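Local coordinates for protein monoacylglycerol lipase (Palaeococcus ferrophilus, PDB 6QE2) that hydrolyses monoacylglycerols to glycerol and free fatty acid, probably through the serine nucleophile of an alpha/beta-hydrolase fold, at residues 109-114 against 201-206; 85-90 against 231-236; 196-201 against 226-231; 91-96 against 105-110. All blocks are in the same frame, centred on the assembly; numbering follows the deposited sequence.

Contact 1: 109-114 against 201-206. With LDA (lauryl dimethylamine-N-oxide), chain D.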
loop_
_atom_site.group_PDB
_atom_site.type_symbol
_atom_site.label_atom_id
_atom_site.label_comp_id
_atom_site.label_asym_id
_atom_site.label_seq_id
_atom_site.Cartn_x
_atom_site.Cartn_y
_atom_site.Cartn_z
ATOM N N ALA A 109 7.167 -1.642 1.185
ATOM C CA ALA A 109 5.910 -1.253 1.810
ATOM C C ALA A 109 6.090 0.094 2.497
ATOM O O ALA A 109 6.906 0.223 3.415
ATOM C CB ALA A 109 5.436 -2.313 2.804
ATOM N N SER A 110 5.355 1.095 2.025
ATOM C CA SER A 110 5.304 2.413 2.641
ATOM C C SER A 110 4.131 2.453 3.611
ATOM O O SER A 110 2.991 2.211 3.211
ATOM C CB SER A 110 5.161 3.487 1.563
ATOM O OG SER A 110 4.544 4.659 2.066
ATOM N N SER A 111 4.410 2.778 4.878
ATOM C CA SER A 111 3.392 2.870 5.925
ATOM C C SER A 111 2.359 1.746 5.854
ATOM O O SER A 111 1.156 2.029 5.804
ATOM C CB SER A 111 2.671 4.219 5.841
ATOM O OG SER A 111 3.584 5.306 5.926
ATOM N N PRO A 112 2.767 0.478 5.825
ATOM C CA PRO A 112 1.783 -0.598 5.660
ATOM C C PRO A 112 0.853 -0.688 6.861
ATOM O O PRO A 112 1.236 -0.403 8.001
ATOM C CB PRO A 112 2.648 -1.856 5.524
ATOM C CG PRO A 112 3.929 -1.506 6.218
ATOM C CD PRO A 112 4.139 -0.047 5.958
ATOM N N ALA A 113 -0.394 -1.056 6.582
ATOM C CA ALA A 113 -1.432 -1.158 7.611
ATOM C C ALA A 113 -1.214 -2.448 8.393
ATOM O O ALA A 113 -1.739 -3.507 8.049
ATOM C CB ALA A 113 -2.817 -1.107 6.972
ATOM N N LEU A 114 -0.425 -2.357 9.471
ATOM C CA LEU A 114 -0.049 -3.519 10.268
ATOM C C LEU A 114 -0.451 -3.394 11.733
ATOM O O LEU A 114 -0.216 -4.328 12.512
ATOM C CB LEU A 114 1.465 -3.755 10.170
ATOM C CG LEU A 114 1.967 -4.128 8.772
ATOM C CD1 LEU A 114 3.478 -4.074 8.717
ATOM C CD2 LEU A 114 1.469 -5.514 8.384
ATOM N N THR A 201 7.558 8.263 12.030
ATOM C CA THR A 201 7.444 7.980 13.457
ATOM C C THR A 201 6.214 8.611 14.095
ATOM O O THR A 201 5.778 8.145 15.152
ATOM C CB THR A 201 8.685 8.457 14.222
ATOM O OG1 THR A 201 8.793 9.883 14.123
ATOM C CG2 THR A 201 9.946 7.807 13.678
ATOM N N ALA A 202 5.639 9.644 13.481
ATOM C CA ALA A 202 4.472 10.316 14.036
ATOM C C ALA A 202 3.177 9.858 13.385
ATOM O O ALA A 202 2.132 10.486 13.588
ATOM C CB ALA A 202 4.622 11.832 13.894
ATOM N N ASP A 203 3.225 8.766 12.628
ATOM C CA ASP A 203 2.056 8.233 11.944
ATOM C C ASP A 203 1.105 7.600 12.958
ATOM O O ASP A 203 1.478 6.655 13.658
ATOM C CB ASP A 203 2.531 7.205 10.915
ATOM C CG ASP A 203 1.422 6.662 10.038
ATOM O OD1 ASP A 203 0.234 6.984 10.247
ATOM O OD2 ASP A 203 1.765 5.897 9.112
ATOM N N ILE A 204 -0.112 8.133 13.062
ATOM C CA ILE A 204 -1.151 7.503 13.873
ATOM C C ILE A 204 -2.226 6.829 13.033
ATOM O O ILE A 204 -3.111 6.169 13.600
ATOM C CB ILE A 204 -1.782 8.491 14.878
ATOM C CG1 ILE A 204 -2.314 9.743 14.192
ATOM C CG2 ILE A 204 -0.766 8.877 15.945
ATOM C CD1 ILE A 204 -2.802 10.776 15.194
ATOM N N ILE A 205 -2.192 6.977 11.710
ATOM C CA ILE A 205 -3.140 6.251 10.873
ATOM C C ILE A 205 -2.750 4.778 10.804
ATOM O O ILE A 205 -3.600 3.886 10.928
ATOM C CB ILE A 205 -3.198 6.887 9.471
ATOM C CG1 ILE A 205 -3.777 8.300 9.553
ATOM C CG2 ILE A 205 -4.022 6.023 8.530
ATOM C CD1 ILE A 205 -3.653 9.091 8.282
ATOM N N THR A 206 -1.461 4.502 10.599
ATOM C CA THR A 206 -0.896 3.155 10.691
ATOM C C THR A 206 0.287 3.261 11.643
ATOM O O THR A 206 1.397 3.613 11.227
ATOM C CB THR A 206 -0.469 2.620 9.321
ATOM O OG1 THR A 206 0.386 3.572 8.682
ATOM C CG2 THR A 206 -1.676 2.367 8.423
HETATM N N1 LDA D . -5.703 2.149 6.148
HETATM O O1 LDA D . -5.057 1.548 5.281
HETATM C CM1 LDA D . -6.259 3.365 5.568
HETATM C CM2 LDA D . -4.826 2.468 7.267
HETATM C C1 LDA D . -6.789 1.315 6.616
HETATM C C2 LDA D . -7.769 2.214 7.338
HETATM C C3 LDA D . -9.074 1.477 7.554
HETATM C C4 LDA D . -10.013 2.303 8.413
HETATM C C5 LDA D . -11.194 1.469 8.866
HETATM C C6 LDA D . -12.325 2.355 9.353
HETATM C C7 LDA D . -13.404 1.504 9.993
HETATM C C8 LDA D . -14.652 1.504 9.135
HETATM C C9 LDA D . -15.151 0.091 8.910
HETATM C C10 LDA D . -16.471 -0.134 9.631
HETATM C C11 LDA D . -17.164 -1.392 9.133
HETATM C C12 LDA D . -16.791 -1.677 7.700
HETATM O O HOH W 1 4.201 5.227 8.474
#

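Contact 2: 85-90 against 231-236. With LDA (lauryl dimethylamine-N-oxide), chain D; GOL (glycerol), chain C.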
loop_
_atom_site.group_PDB
_atom_site.type_symbol
_atom_site.label_atom_id
_atom_site.label_comp_id
_atom_site.label_asym_id
_atom_site.label_seq_id
_atom_site.Cartn_x
_atom_site.Cartn_y
_atom_site.Cartn_z
ATOM N N GLY A 85 3.843 -0.865 -2.383
ATOM C CA GLY A 85 2.503 -0.580 -1.909
ATOM C C GLY A 85 2.537 0.403 -0.759
ATOM O O GLY A 85 3.488 0.442 0.021
ATOM N N HIS A 86 1.481 1.214 -0.665
ATOM C CA HIS A 86 1.357 2.203 0.400
ATOM C C HIS A 86 0.079 1.973 1.198
ATOM O O HIS A 86 -1.006 1.856 0.620
ATOM C CB HIS A 86 1.369 3.625 -0.163
ATOM C CG HIS A 86 0.966 4.661 0.838
ATOM N ND1 HIS A 86 1.781 5.040 1.885
ATOM C CD2 HIS A 86 -0.172 5.382 0.966
ATOM C CE1 HIS A 86 1.164 5.956 2.609
ATOM N NE2 HIS A 86 -0.024 6.178 2.077
ATOM N N SER A 87 0.225 1.915 2.524
ATOM C CA SER A 87 -0.901 1.836 3.482
ATOM C C SER A 87 -1.696 0.551 3.271
ATOM O O SER A 87 -1.142 -0.546 3.499
ATOM C CB SER A 87 -1.685 3.145 3.327
ATOM O OG SER A 87 -2.509 3.307 4.503
ATOM N N LEU A 88 -2.999 0.622 2.924
ATOM C CA LEU A 88 -3.710 -0.581 2.483
ATOM C C LEU A 88 -2.905 -1.309 1.401
ATOM O O LEU A 88 -2.827 -2.551 1.386
ATOM C CB LEU A 88 -5.091 -0.193 1.979
ATOM C CG LEU A 88 -5.856 -1.329 1.303
ATOM C CD1 LEU A 88 -6.096 -2.477 2.266
ATOM C CD2 LEU A 88 -7.214 -0.818 0.809
ATOM N N GLY A 89 -2.251 -0.555 0.522
ATOM C CA GLY A 89 -1.483 -1.223 -0.529
ATOM C C GLY A 89 -0.211 -1.846 0.021
ATOM O O GLY A 89 0.221 -2.906 -0.440
ATOM N N GLY A 90 0.327 -1.273 1.116
ATOM C CA GLY A 90 1.484 -1.873 1.757
ATOM C C GLY A 90 1.140 -3.177 2.446
ATOM O O GLY A 90 1.889 -4.153 2.356
ATOM N N ALA A 231 7.669 12.317 10.578
ATOM C CA ALA A 231 6.768 12.265 9.438
ATOM C C ALA A 231 5.435 11.637 9.826
ATOM O O ALA A 231 5.352 10.816 10.743
ATOM C CB ALA A 231 7.402 11.483 8.284
ATOM N N TYR A 232 4.386 12.044 9.117
ATOM C CA TYR A 232 3.048 11.504 9.302
ATOM C C TYR A 232 2.879 10.258 8.423
ATOM O O TYR A 232 3.855 9.591 8.061
ATOM C CB TYR A 232 2.000 12.573 8.972
ATOM C CG TYR A 232 1.875 13.686 9.995
ATOM C CD1 TYR A 232 2.675 13.714 11.128
ATOM C CD2 TYR A 232 0.946 14.704 9.823
ATOM C CE1 TYR A 232 2.558 14.735 12.057
ATOM C CE2 TYR A 232 0.819 15.723 10.749
ATOM C CZ TYR A 232 1.625 15.737 11.860
ATOM O OH TYR A 232 1.498 16.755 12.784
ATOM N N HIS A 233 1.628 9.935 8.079
ATOM C CA HIS A 233 1.310 8.710 7.347
ATOM C C HIS A 233 1.874 8.732 5.930
ATOM O O HIS A 233 2.395 7.719 5.447
ATOM C CB HIS A 233 -0.205 8.528 7.323
ATOM C CG HIS A 233 -0.670 7.279 6.637
ATOM N ND1 HIS A 233 -0.330 6.017 7.075
ATOM C CD2 HIS A 233 -1.472 7.101 5.559
ATOM C CE1 HIS A 233 -0.897 5.114 6.291
ATOM N NE2 HIS A 233 -1.591 5.747 5.360
ATOM N N GLU A 234 1.767 9.865 5.245
ATOM C CA GLU A 234 2.303 10.011 3.894
ATOM C C GLU A 234 3.641 10.732 3.988
ATOM O O GLU A 234 3.692 11.922 4.316
ATOM C CB GLU A 234 1.331 10.764 2.995
ATOM C CG GLU A 234 0.090 9.965 2.684
ATOM C CD GLU A 234 -0.846 10.665 1.727
ATOM O OE1 GLU A 234 -0.511 11.773 1.259
ATOM O OE2 GLU A 234 -1.924 10.103 1.448
ATOM N N ILE A 235 4.724 10.001 3.720
ATOM C CA ILE A 235 6.052 10.604 3.700
ATOM C C ILE A 235 6.367 11.224 2.345
ATOM O O ILE A 235 7.301 12.040 2.256
ATOM C CB ILE A 235 7.112 9.555 4.095
ATOM C CG1 ILE A 235 6.639 8.762 5.315
ATOM C CG2 ILE A 235 8.448 10.211 4.435
ATOM C CD1 ILE A 235 7.448 7.514 5.592
ATOM N N PHE A 236 5.582 10.901 1.305
ATOM C CA PHE A 236 5.904 11.259 -0.081
ATOM C C PHE A 236 6.118 12.752 -0.267
ATOM O O PHE A 236 6.993 13.166 -1.040
ATOM C CB PHE A 236 4.788 10.801 -1.025
ATOM C CG PHE A 236 4.546 9.327 -1.016
ATOM C CD1 PHE A 236 3.671 8.761 -0.105
ATOM C CD2 PHE A 236 5.177 8.505 -1.936
ATOM C CE1 PHE A 236 3.441 7.399 -0.100
ATOM C CE2 PHE A 236 4.955 7.142 -1.934
ATOM C CZ PHE A 236 4.085 6.587 -1.013
HETATM N N1 LDA D . -5.703 2.149 6.148
HETATM O O1 LDA D . -5.057 1.548 5.281
HETATM C CM1 LDA D . -6.259 3.365 5.568
HETATM C CM2 LDA D . -4.826 2.468 7.267
HETATM C C1 LDA D . -6.789 1.315 6.616
HETATM C C2 LDA D . -7.769 2.214 7.338
HETATM C C3 LDA D . -9.074 1.477 7.554
HETATM C C4 LDA D . -10.013 2.303 8.413
HETATM C C5 LDA D . -11.194 1.469 8.866
HETATM C C6 LDA D . -12.325 2.355 9.353
HETATM C C7 LDA D . -13.404 1.504 9.993
HETATM C C8 LDA D . -14.652 1.504 9.135
HETATM C C9 LDA D . -15.151 0.091 8.910
HETATM C C10 LDA D . -16.471 -0.134 9.631
HETATM C C11 LDA D . -17.164 -1.392 9.133
HETATM C C12 LDA D . -16.791 -1.677 7.700
HETATM C C1 GOL C . -4.386 7.176 0.985
HETATM O O1 GOL C . -5.766 7.494 0.876
HETATM C C2 GOL C . -3.873 7.774 2.271
HETATM O O2 GOL C . -2.479 7.526 2.408
HETATM C C3 GOL C . -4.635 7.113 3.399
HETATM O O3 GOL C . -4.220 5.756 3.467
#

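Contact 3: 196-201 against 226-231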
loop_
_atom_site.group_PDB
_atom_site.type_symbol
_atom_site.label_atom_id
_atom_site.label_comp_id
_atom_site.label_asym_id
_atom_site.label_seq_id
_atom_site.Cartn_x
_atom_site.Cartn_y
_atom_site.Cartn_z
ATOM N N LEU A 196 11.637 -4.140 2.184
ATOM C CA LEU A 196 11.926 -2.800 2.690
ATOM C C LEU A 196 10.640 -2.213 3.255
ATOM O O LEU A 196 9.627 -2.140 2.551
ATOM C CB LEU A 196 12.489 -1.895 1.588
ATOM C CG LEU A 196 12.636 -0.407 1.920
ATOM C CD1 LEU A 196 13.625 -0.180 3.077
ATOM C CD2 LEU A 196 13.056 0.380 0.677
ATOM N N LEU A 197 10.672 -1.813 4.526
ATOM C CA LEU A 197 9.559 -1.136 5.174
ATOM C C LEU A 197 9.953 0.307 5.464
ATOM O O LEU A 197 11.051 0.564 5.966
ATOM C CB LEU A 197 9.192 -1.848 6.483
ATOM C CG LEU A 197 8.939 -3.352 6.368
ATOM C CD1 LEU A 197 8.743 -3.947 7.754
ATOM C CD2 LEU A 197 7.712 -3.627 5.508
ATOM N N LEU A 198 9.051 1.245 5.171
ATOM C CA LEU A 198 9.292 2.666 5.400
ATOM C C LEU A 198 8.153 3.235 6.233
ATOM O O LEU A 198 6.984 3.095 5.857
ATOM C CB LEU A 198 9.404 3.441 4.080
ATOM C CG LEU A 198 10.371 2.920 3.022
ATOM C CD1 LEU A 198 9.569 2.466 1.824
ATOM C CD2 LEU A 198 11.366 3.987 2.613
ATOM N N VAL A 199 8.483 3.871 7.363
ATOM C CA VAL A 199 7.471 4.401 8.268
ATOM C C VAL A 199 7.846 5.801 8.737
ATOM O O VAL A 199 9.026 6.152 8.835
ATOM C CB VAL A 199 7.253 3.479 9.491
ATOM C CG1 VAL A 199 6.722 2.128 9.048
ATOM C CG2 VAL A 199 8.550 3.316 10.269
ATOM N N GLY A 200 6.823 6.609 9.000
ATOM C CA GLY A 200 6.988 7.877 9.699
ATOM C C GLY A 200 6.694 7.692 11.176
ATOM O O GLY A 200 5.705 7.058 11.545
ATOM N N THR A 201 7.558 8.263 12.030
ATOM C CA THR A 201 7.444 7.980 13.457
ATOM C C THR A 201 6.214 8.611 14.095
ATOM O O THR A 201 5.778 8.145 15.152
ATOM C CB THR A 201 8.685 8.457 14.222
ATOM O OG1 THR A 201 8.793 9.883 14.123
ATOM C CG2 THR A 201 9.946 7.807 13.678
ATOM N N MET A 226 13.175 1.451 7.583
ATOM C CA MET A 226 13.645 2.827 7.624
ATOM C C MET A 226 12.591 3.714 8.261
ATOM O O MET A 226 11.443 3.736 7.808
ATOM C CB MET A 226 13.974 3.340 6.223
ATOM C CG MET A 226 15.041 2.540 5.528
ATOM S SD MET A 226 15.431 3.290 3.944
ATOM C CE MET A 226 16.145 4.836 4.491
ATOM N N GLU A 227 12.989 4.460 9.287
ATOM C CA GLU A 227 12.095 5.378 9.971
ATOM C C GLU A 227 12.424 6.814 9.586
ATOM O O GLU A 227 13.587 7.175 9.380
ATOM C CB GLU A 227 12.203 5.205 11.491
ATOM C CG GLU A 227 12.015 3.767 11.927
ATOM C CD GLU A 227 11.524 3.650 13.349
ATOM O OE1 GLU A 227 11.199 4.696 13.944
ATOM O OE2 GLU A 227 11.480 2.517 13.869
ATOM N N PHE A 228 11.388 7.638 9.511
ATOM C CA PHE A 228 11.520 9.044 9.139
ATOM C C PHE A 228 10.957 9.866 10.293
ATOM O O PHE A 228 9.738 10.004 10.439
ATOM C CB PHE A 228 10.824 9.316 7.815
ATOM C CG PHE A 228 11.434 8.562 6.668
ATOM C CD1 PHE A 228 11.087 7.240 6.427
ATOM C CD2 PHE A 228 12.390 9.159 5.860
ATOM C CE1 PHE A 228 11.668 6.533 5.394
ATOM C CE2 PHE A 228 12.969 8.460 4.820
ATOM C CZ PHE A 228 12.605 7.145 4.585
ATOM N N LYS A 229 11.860 10.402 11.109
ATOM C CA LYS A 229 11.484 11.003 12.381
ATOM C C LYS A 229 10.562 12.197 12.175
ATOM O O LYS A 229 10.907 13.152 11.470
ATOM C CB LYS A 229 12.741 11.425 13.137
ATOM C CG LYS A 229 12.462 12.049 14.497
ATOM C CD LYS A 229 13.758 12.432 15.188
ATOM C CE LYS A 229 13.486 13.057 16.547
ATOM N NZ LYS A 229 12.723 12.131 17.426
ATOM N N GLY A 230 9.380 12.133 12.782
ATOM C CA GLY A 230 8.416 13.205 12.732
ATOM C C GLY A 230 7.416 13.132 11.599
ATOM O O GLY A 230 6.394 13.823 11.654
ATOM N N ALA A 231 7.669 12.317 10.578
ATOM C CA ALA A 231 6.768 12.265 9.438
ATOM C C ALA A 231 5.435 11.637 9.826
ATOM O O ALA A 231 5.352 10.816 10.743
ATOM C CB ALA A 231 7.402 11.483 8.284
#

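Contact 4: 91-96 against 105-110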
loop_
_atom_site.group_PDB
_atom_site.type_symbol
_atom_site.label_atom_id
_atom_site.label_comp_id
_atom_site.label_asym_id
_atom_site.label_seq_id
_atom_site.Cartn_x
_atom_site.Cartn_y
_atom_site.Cartn_z
ATOM N N LEU A 91 -0.003 -3.215 3.139
ATOM C CA LEU A 91 -0.494 -4.477 3.674
ATOM C C LEU A 91 -0.694 -5.498 2.566
ATOM O O LEU A 91 -0.323 -6.669 2.710
ATOM C CB LEU A 91 -1.801 -4.240 4.432
ATOM C CG LEU A 91 -2.569 -5.492 4.858
ATOM C CD1 LEU A 91 -1.753 -6.351 5.804
ATOM C CD2 LEU A 91 -3.896 -5.101 5.494
ATOM N N THR A 92 -1.260 -5.056 1.441
ATOM C CA THR A 92 -1.548 -5.955 0.327
ATOM C C THR A 92 -0.275 -6.570 -0.245
ATOM O O THR A 92 -0.225 -7.776 -0.515
ATOM C CB THR A 92 -2.321 -5.188 -0.747
ATOM O OG1 THR A 92 -3.562 -4.716 -0.194
ATOM C CG2 THR A 92 -2.619 -6.080 -1.947
ATOM N N VAL A 93 0.773 -5.765 -0.444
ATOM C CA VAL A 93 1.979 -6.326 -1.046
ATOM C C VAL A 93 2.705 -7.240 -0.061
ATOM O O VAL A 93 3.332 -8.226 -0.466
ATOM C CB VAL A 93 2.892 -5.208 -1.593
ATOM C CG1 VAL A 93 2.180 -4.469 -2.706
ATOM C CG2 VAL A 93 3.314 -4.234 -0.494
ATOM N N ILE A 94 2.607 -6.964 1.239
ATOM C CA ILE A 94 3.144 -7.895 2.225
ATOM C C ILE A 94 2.380 -9.215 2.178
ATOM O O ILE A 94 2.975 -10.299 2.190
ATOM C CB ILE A 94 3.111 -7.257 3.625
ATOM C CG1 ILE A 94 4.140 -6.125 3.692
ATOM C CG2 ILE A 94 3.376 -8.305 4.700
ATOM C CD1 ILE A 94 3.974 -5.206 4.877
ATOM N N ARG A 95 1.046 -9.151 2.118
ATOM C CA ARG A 95 0.262 -10.378 2.021
ATOM C C ARG A 95 0.549 -11.121 0.725
ATOM O O ARG A 95 0.549 -12.357 0.705
ATOM C CB ARG A 95 -1.228 -10.068 2.142
ATOM C CG ARG A 95 -1.644 -9.597 3.533
ATOM C CD ARG A 95 -1.622 -10.735 4.570
ATOM N NE ARG A 95 -2.550 -11.808 4.209
ATOM C CZ ARG A 95 -2.239 -13.101 4.193
ATOM N NH1 ARG A 95 -1.020 -13.500 4.542
ATOM N NH2 ARG A 95 -3.152 -14.001 3.843
ATOM N N TYR A 96 0.816 -10.390 -0.358
ATOM C CA TYR A 96 1.190 -11.050 -1.602
ATOM C C TYR A 96 2.533 -11.757 -1.458
ATOM O O TYR A 96 2.690 -12.900 -1.905
ATOM C CB TYR A 96 1.231 -10.045 -2.748
ATOM C CG TYR A 96 1.177 -10.740 -4.090
ATOM C CD1 TYR A 96 -0.041 -11.021 -4.695
ATOM C CD2 TYR A 96 2.339 -11.163 -4.726
ATOM C CE1 TYR A 96 -0.108 -11.681 -5.907
ATOM C CE2 TYR A 96 2.279 -11.820 -5.951
ATOM C CZ TYR A 96 1.054 -12.078 -6.530
ATOM O OH TYR A 96 0.981 -12.737 -7.739
ATOM N N MET A 105 10.361 -10.293 -6.989
ATOM C CA MET A 105 11.771 -10.027 -6.738
ATOM C C MET A 105 12.015 -9.370 -5.390
ATOM O O MET A 105 13.145 -9.401 -4.891
ATOM C CB MET A 105 12.349 -9.117 -7.827
ATOM C CG MET A 105 12.362 -9.714 -9.219
ATOM S SD MET A 105 13.314 -11.236 -9.248
ATOM C CE MET A 105 14.951 -10.612 -8.892
ATOM N N GLY A 106 10.986 -8.790 -4.795
ATOM C CA GLY A 106 11.128 -8.012 -3.581
ATOM C C GLY A 106 9.893 -7.177 -3.355
ATOM O O GLY A 106 9.064 -6.982 -4.246
ATOM N N VAL A 107 9.754 -6.685 -2.127
ATOM C CA VAL A 107 8.563 -5.934 -1.748
ATOM C C VAL A 107 8.968 -4.707 -0.943
ATOM O O VAL A 107 9.775 -4.799 -0.010
ATOM C CB VAL A 107 7.551 -6.808 -0.974
ATOM C CG1 VAL A 107 8.193 -7.494 0.234
ATOM C CG2 VAL A 107 6.361 -5.979 -0.555
ATOM N N VAL A 108 8.439 -3.549 -1.338
ATOM C CA VAL A 108 8.634 -2.284 -0.640
ATOM C C VAL A 108 7.270 -1.859 -0.121
ATOM O O VAL A 108 6.316 -1.742 -0.903
ATOM C CB VAL A 108 9.214 -1.198 -1.557
ATOM C CG1 VAL A 108 9.410 0.099 -0.781
ATOM C CG2 VAL A 108 10.512 -1.666 -2.216
ATOM N N ALA A 109 7.167 -1.642 1.185
ATOM C CA ALA A 109 5.910 -1.253 1.810
ATOM C C ALA A 109 6.090 0.094 2.497
ATOM O O ALA A 109 6.906 0.223 3.415
ATOM C CB ALA A 109 5.436 -2.313 2.804
ATOM N N SER A 110 5.355 1.095 2.025
ATOM C CA SER A 110 5.304 2.413 2.641
ATOM C C SER A 110 4.131 2.453 3.611
ATOM O O SER A 110 2.991 2.211 3.211
ATOM C CB SER A 110 5.161 3.487 1.563
ATOM O OG SER A 110 4.544 4.659 2.066
#

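Contact 1: 109-114 against 201-206
At the acid end of a probable Ser-His-Asp triad, the loop 201-206 faces the end of strand 106-110 and the turn beyond it. Ser111 meets Asp203 and Thr206, and Ala113 meets Thr206. The fold is the alpha/beta hydrolase, and Asp203 is the probable acid of the triad. Its OD2 stands 3.7 Å from Ser111 OG, and one water bridges the two oxygens, giving a proton to each. Ser111 OG also bonds to the backbone oxygen of His233, and Asp203 OD2 to ND1 of the same histidine. The carboxylate is held by its own loop as well. Thr206 N gives a nearly straight bond (168°) to Asp203 OD1 from above the carboxylate plane, closing an Asx motif. Without this carboxylate, as with an alanine here, His233 ND1, Thr206 N and Thr206 OG1 would probably lose their acceptor and the loop be freer to shift. Thr206 chi1 (52°) sets OG1 to donate to Asp203 OD2 at 2.7 Å; OG1 also packs 3.4 Å from Ser111 O. The chain turns tightly at Ala113, an inverse gamma turn, where Thr206 CG2 packs on Ala113 CA at 3.6 Å. The same methyl meets CM2 of the bound lauryl dimethylamine-N-oxide at 3.4 Å.

Contact 2: 85-90 against 231-236
Ser87 has a positive phi (63°, psi -119°), a strained conformation, and its hydroxyl meets the edge of the His233 ring. Ser87 OG lies 2.7 Å from His233 NE2, near the ring plane, in a hydrogen bond; which of the two carries the proton is not settled. In both residues the group beyond CB is anti to the backbone N, which brings hydroxyl and imidazole together. A glycerol molecule shares the spot: its O3 is hydrogen-bonded to His233 NE2 at 3.2 Å. The turn joins strand 82-86 to helix 88-99 and fits the nucleophile elbow, GxSxG, of alpha/beta hydrolases. Ser87 and His233 are thus the probable nucleophile and base, with Asp203 as the probable acid. A CB on Gly85 would run into Gly89 O, so the tight elbow depends on the bare glycine.

The His86 ring has Phe236 over one face and Ser87 CB over the other. Phe236 turns its edge onto that ring, with planes at 81° and CE1 3.5 Å from His86 ND1. The backbone oxygen of His233 lies at the His86 edge. His86 NE2 donates to glycerol O2 at 2.8 Å, and O2 in turn donates to Glu234 OE2 at 2.8 Å. This carboxylate also forms a salt bridge with Arg28. Ser110 OG bonds to His86 ND1 and so helps to fix the ring's rotation.

Contact 3: 196-201 against 226-231
Met226 N donates to Leu197 O at 2.8 Å, the first of four backbone bonds between the segments on parallel strands 195-200 and 223-228. Val199 N donates to Met226 O at 3.0 Å. Phe228 N gives a more bent bond to Val199 O (139°). The last, from Thr201 N to Phe228 O, is longer. Ala231 N reaches the same oxygen from the opposite face of its plane, so Phe228 O is gripped twice. The second bond closes a type II turn from Phe228 to Ala231. These strands belong to the beta-alpha-beta unit that includes helix 209-217. Strand 223-228 is an outermost strand of the main sheet of the alpha/beta-hydrolase fold.

One side-chain bond extends the pairing past the strand ends. Thr201 OG1 accepts from Gly230 N at 2.7 Å in a nearly straight line (178°). With chi1 at 64° the hydroxyl is turned to the Gly230 amide, and CG2 to Glu227. A valine in its place would probably leave Gly230 N without its acceptor and the turn less firmly tied to the neighbouring strand.

Apolar contacts lie on one face of the sheet. Leu198 and Phe228 lie side by side, with Leu198 CD2 at the ring edge, 3.8 Å from Phe228 CE1. Nearby, Leu196 CD1 touches Met226 CG at 3.9 Å. Helix 242-256 covers this face. On the other face Val199 CG2 packs alongside Glu227 CG, whose carboxylate forms a salt bridge with Arg212. Beyond the strand end, Thr201 CG2 meets Glu227 OE1 at 3.4 Å.

Contact 4: 91-96 against 105-110
This is apolar helix-on-sheet packing in the buried core, where Val93 and Ile94 of helix 88-99 lie on Val107 and Ala109 of strand 106-110. Helix and strand are consecutive members of a right-handed beta-alpha-beta crossover that starts from strand 82-86. The short axes of helix and strand come within 7.9 Å and run nearly antiparallel, at 155°. The side-chain contacts are all between aliphatic carbons.

The tightest point is between two valines. Val93 CG2 meets Val107 CG2 at 3.5 Å, and Val93 CB is 3.7 Å from the same methyl. In Val107 this methyl is anti to the backbone N (CG1 is the one at chi1 54°), which turns CG2 to the helix. Val93 CG2 also reaches the strand backbone, 3.9 Å from Val108 O, and more loosely Ala109 CB. Ile94 uses its far end instead. Its chain is extended at chi2 (166°), and CD1 comes to 3.8 Å from Ala109 CB, with CG1 a little further off. Ala109 CB is thus met mainly by Ile94.

Val108, between Val107 and Ala109, points away from the helix, and its side chain touches Leu196 and Leu198 of strand 195-200. On the helix side, Val93 also touches Leu83 of strand 82-86, Ile94 rests on Pro112, and Tyr96 packs on helix 63-77.

Overall arrangement
All four contacts reach the main sheet, where strands 82-86, 106-110, 195-200 and 223-228 lie in that order. Contacts 1 and 2, with centres about 6 Å apart, hold the probable triad between them, and both touch the lauryl dimethylamine-N-oxide. Contact 3 shares Thr201 with contact 1 and Ala231 with contact 2, so its strands lead into the loops that carry Asp203 and His233. Ser111 N to Leu198 O (2.8 Å) also joins contacts 1 and 3. Contact 4 shares Ala109 and Ser110 with contact 1. It packs the helix that follows the elbow against strand 106-110, its centre about 12 Å from that of contact 2.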